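PDB 4RS2: predicted acyltransferase with acyl-CoA N-acyltransferase domain from Escherichia coli, which binds coenzyme A and probably transfers an acyl group from acyl-CoA to an acceptor, as a member of the GNAT N-acetyltransferase family. Local coordinates for residues G54-G59 and I70-F75. Sequence-based numbering, arbitrary orientation.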
ATOM      1  N   GLY A  54       0.175  16.444   0.501  1.00 14.65           N
ATOM      2  CA  GLY A  54       1.593  16.049   0.638  1.00 14.81           C
ATOM      3  C   GLY A  54       1.925  14.921   1.589  1.00 14.90           C
ATOM      4  O   GLY A  54       3.010  14.866   2.182  1.00 16.74           O
ATOM      5  N   PHE A  55       0.987  13.989   1.757  1.00 13.09           N
ATOM      6  CA  PHE A  55       1.177  12.834   2.629  1.00 12.46           C
ATOM      7  C   PHE A  55       1.136  11.492   1.877  1.00 11.19           C
ATOM      8  O   PHE A  55       0.911  10.444   2.452  1.00 11.24           O
ATOM      9  CB  PHE A  55       0.189  12.866   3.779  1.00 12.38           C
ATOM     10  CG  PHE A  55       0.410  14.030   4.673  1.00 13.37           C
ATOM     11  CD1 PHE A  55       1.460  14.018   5.550  1.00 14.54           C
ATOM     12  CD2 PHE A  55      -0.352  15.171   4.560  1.00 14.76           C
ATOM     13  CE1 PHE A  55       1.699  15.079   6.372  1.00 14.66           C
ATOM     14  CE2 PHE A  55      -0.108  16.253   5.367  1.00 15.58           C
ATOM     15  CZ  PHE A  55       0.925  16.205   6.268  1.00 14.98           C
ATOM     16  N   LEU A  56       1.353  11.539   0.575  1.00 12.48           N
ATOM     17  CA  LEU A  56       1.469  10.332  -0.231  1.00 13.92           C
ATOM     18  C   LEU A  56       2.973  10.150  -0.429  1.00 13.73           C
ATOM     19  O   LEU A  56       3.550  10.809  -1.282  1.00 16.55           O
ATOM     20  CB  LEU A  56       0.716  10.501  -1.561  1.00 17.00           C
ATOM     21  CG  LEU A  56       0.247   9.283  -2.350  1.00 20.17           C
ATOM     22  CD1 LEU A  56      -0.659   8.383  -1.537  1.00 21.61           C
ATOM     23  CD2 LEU A  56      -0.488   9.728  -3.603  1.00 21.44           C
ATOM     24  N   THR A  57       3.596   9.288   0.378  1.00 11.95           N
ATOM     25  CA  THR A  57       5.041   9.058   0.351  1.00 12.12           C
ATOM     26  C   THR A  57       5.520   8.475  -0.953  1.00 11.28           C
ATOM     27  O   THR A  57       6.561   8.817  -1.457  1.00 11.54           O
ATOM     28  CB  THR A  57       5.421   8.065   1.465  1.00 13.56           C
ATOM     29  OG1 THR A  57       4.982   8.566   2.736  1.00 15.52           O
ATOM     30  CG2 THR A  57       6.893   7.800   1.507  1.00 14.13           C
ATOM     31  N   LEU A  58       4.756   7.517  -1.462  1.00 10.14           N
ATOM     32  CA  LEU A  58       5.122   6.838  -2.688  1.00 10.44           C
ATOM     33  C   LEU A  58       3.858   6.175  -3.229  1.00 10.35           C
ATOM     34  O   LEU A  58       3.062   5.667  -2.459  1.00 10.71           O
ATOM     35  CB  LEU A  58       6.214   5.783  -2.443  1.00 11.25           C
ATOM     36  CG  LEU A  58       6.649   4.932  -3.650  1.00 12.94           C
ATOM     37  CD1 LEU A  58       7.327   5.809  -4.686  1.00 13.65           C
ATOM     38  CD2 LEU A  58       7.579   3.816  -3.198  1.00 14.14           C
ATOM     39  N   GLY A  59       3.685   6.255  -4.543  1.00 10.86           N
ATOM     40  CA  GLY A  59       2.612   5.575  -5.247  1.00 10.62           C
ATOM     41  C   GLY A  59       3.222   4.920  -6.470  1.00 11.16           C
ATOM     42  O   GLY A  59       4.104   5.494  -7.098  1.00 11.55           O
ATOM     43  N   ILE A  70      -3.975   0.261 -14.500  1.00 14.17           N
ATOM     44  CA  ILE A  70      -4.666  -0.991 -14.244  1.00 13.68           C
ATOM     45  C   ILE A  70      -4.300  -1.561 -12.871  1.00 11.91           C
ATOM     46  O   ILE A  70      -4.818  -2.596 -12.446  1.00 11.98           O
ATOM     47  CB  ILE A  70      -4.296  -2.048 -15.326  1.00 14.95           C
ATOM     48  CG1 ILE A  70      -2.780  -2.409 -15.319  1.00 15.85           C
ATOM     49  CG2 ILE A  70      -4.633  -1.528 -16.715  1.00 16.62           C
ATOM     50  CD1 ILE A  70      -2.360  -3.640 -16.105  1.00 17.93           C
ATOM     51  N   GLY A  71      -3.415  -0.873 -12.158  1.00 11.09           N
ATOM     52  CA  GLY A  71      -3.068  -1.279 -10.812  1.00 10.25           C
ATOM     53  C   GLY A  71      -2.436  -0.156 -10.042  1.00  9.81           C
ATOM     54  O   GLY A  71      -1.839   0.744 -10.635  1.00 10.13           O
ATOM     55  N   TYR A  72      -2.517  -0.231  -8.725  1.00  9.08           N
ATOM     56  CA  TYR A  72      -2.009   0.827  -7.903  1.00  9.04           C
ATOM     57  C   TYR A  72      -1.700   0.393  -6.515  1.00  8.76           C
ATOM     58  O   TYR A  72      -2.436  -0.435  -5.943  1.00  9.13           O
ATOM     59  CB  TYR A  72      -3.043   1.946  -7.818  1.00  9.06           C
ATOM     60  CG  TYR A  72      -2.558   3.221  -7.114  1.00  8.83           C
ATOM     61  CD1 TYR A  72      -1.567   4.005  -7.639  1.00  9.30           C
ATOM     62  CD2 TYR A  72      -3.140   3.642  -5.943  1.00  8.01           C
ATOM     63  CE1 TYR A  72      -1.155   5.166  -7.006  1.00  9.53           C
ATOM     64  CE2 TYR A  72      -2.756   4.821  -5.335  1.00  8.68           C
ATOM     65  CZ  TYR A  72      -1.758   5.569  -5.850  1.00  9.30           C
ATOM     66  OH  TYR A  72      -1.378   6.755  -5.197  1.00 10.96           O
ATOM     67  N   VAL A  73      -0.634   0.957  -5.955  1.00  8.67           N
ATOM     68  CA  VAL A  73      -0.350   0.803  -4.512  1.00  8.79           C
ATOM     69  C   VAL A  73       0.234   2.103  -4.009  1.00  8.90           C
ATOM     70  O   VAL A  73       0.958   2.791  -4.749  1.00  9.47           O
ATOM     71  CB  VAL A  73       0.567  -0.379  -4.159  1.00  8.86           C
ATOM     72  CG1 VAL A  73       1.968  -0.193  -4.760  1.00  9.59           C
ATOM     73  CG2 VAL A  73       0.599  -0.590  -2.635  1.00  8.86           C
ATOM     74  N   ALA A  74      -0.172   2.497  -2.794  1.00  9.00           N
ATOM     75  CA  ALA A  74       0.306   3.726  -2.198  1.00  9.46           C
ATOM     76  C   ALA A  74       0.778   3.512  -0.758  1.00  8.48           C
ATOM     77  O   ALA A  74       0.423   2.548  -0.059  1.00  7.99           O
ATOM     78  CB  ALA A  74      -0.771   4.796  -2.220  1.00 10.45           C
ATOM     79  N   PHE A  75       1.609   4.454  -0.338  1.00  7.91           N
ATOM     80  CA  PHE A  75       2.227   4.445   0.969  1.00  8.32           C
ATOM     81  C   PHE A  75       2.158   5.852   1.520  1.00  8.77           C
ATOM     82  O   PHE A  75       2.315   6.819   0.763  1.00  9.97           O
ATOM     83  CB  PHE A  75       3.700   4.031   0.849  1.00  8.75           C
ATOM     84  CG  PHE A  75       3.890   2.667   0.246  1.00  8.25           C
ATOM     85  CD1 PHE A  75       3.903   1.526   1.041  1.00  8.13           C
ATOM     86  CD2 PHE A  75       4.069   2.532  -1.123  1.00  8.55           C
ATOM     87  CE1 PHE A  75       4.110   0.291   0.482  1.00  8.35           C
ATOM     88  CE2 PHE A  75       4.243   1.266  -1.677  1.00  8.62           C
ATOM     89  CZ  PHE A  75       4.238   0.155  -0.866  1.00  8.65           C
TER
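A classic beta bulge, at which Thr-57 and Leu-58 both face Phe-75, stands at the start of strand 58-63, where it begins to pair with strand 69-80 in the antiparallel hairpin of the GNAT sheet. The carbonyl O of Phe-75 receives two backbone N-H groups, both weakly: Thr-57 N lies 2.8 Å from Phe-75 O but meets it at a bent 126°, whereas Leu-58 N is straighter and longer. The return bond, from Phe-75 N to Leu-58 O at 2.8 Å, closes the hydrogen-bonded pair. One residue on, Gly-59 faces Ala-74 as a non-hydrogen-bonded pair, and Gly-59 CA comes within 3.3 Å of Val-73 O in a CA-H...O contact. Glycine suits this place, since a side chain on Gly-59 would run into Tyr-72 OH; the small Ala-74 lets Leu-56 pack against its CB.

On the face that carries Ala-74, Leu-56 and Tyr-72 arrive from opposite directions. With CG anti to the backbone N (chi1 -158°), Leu-56 turns its two methyls toward that face: CD1 meets Ala-74 CB at 3.7 Å, and CD2 rests 3.5 Å from Tyr-72 OH. That hydroxyl is hydrogen-bonded to Glu-22, and helix 42-53 packs on the same tyrosine through Val-47 and Arg-51. On the other face, that of Leu-58 and Phe-75, the Phe-75 ring has Leu-58 O at its edge, with Leu-58 CB 4.1 Å from Phe-75 CD2; Leu-113 and Leu-116 of helix 104-118 also touch this ring. Packing is thus apolar around Phe-75 and mixed around Tyr-72, while the carbonyl shared by two weak donors marks where the chain leaving helix 42-53 joins regular strand pairing.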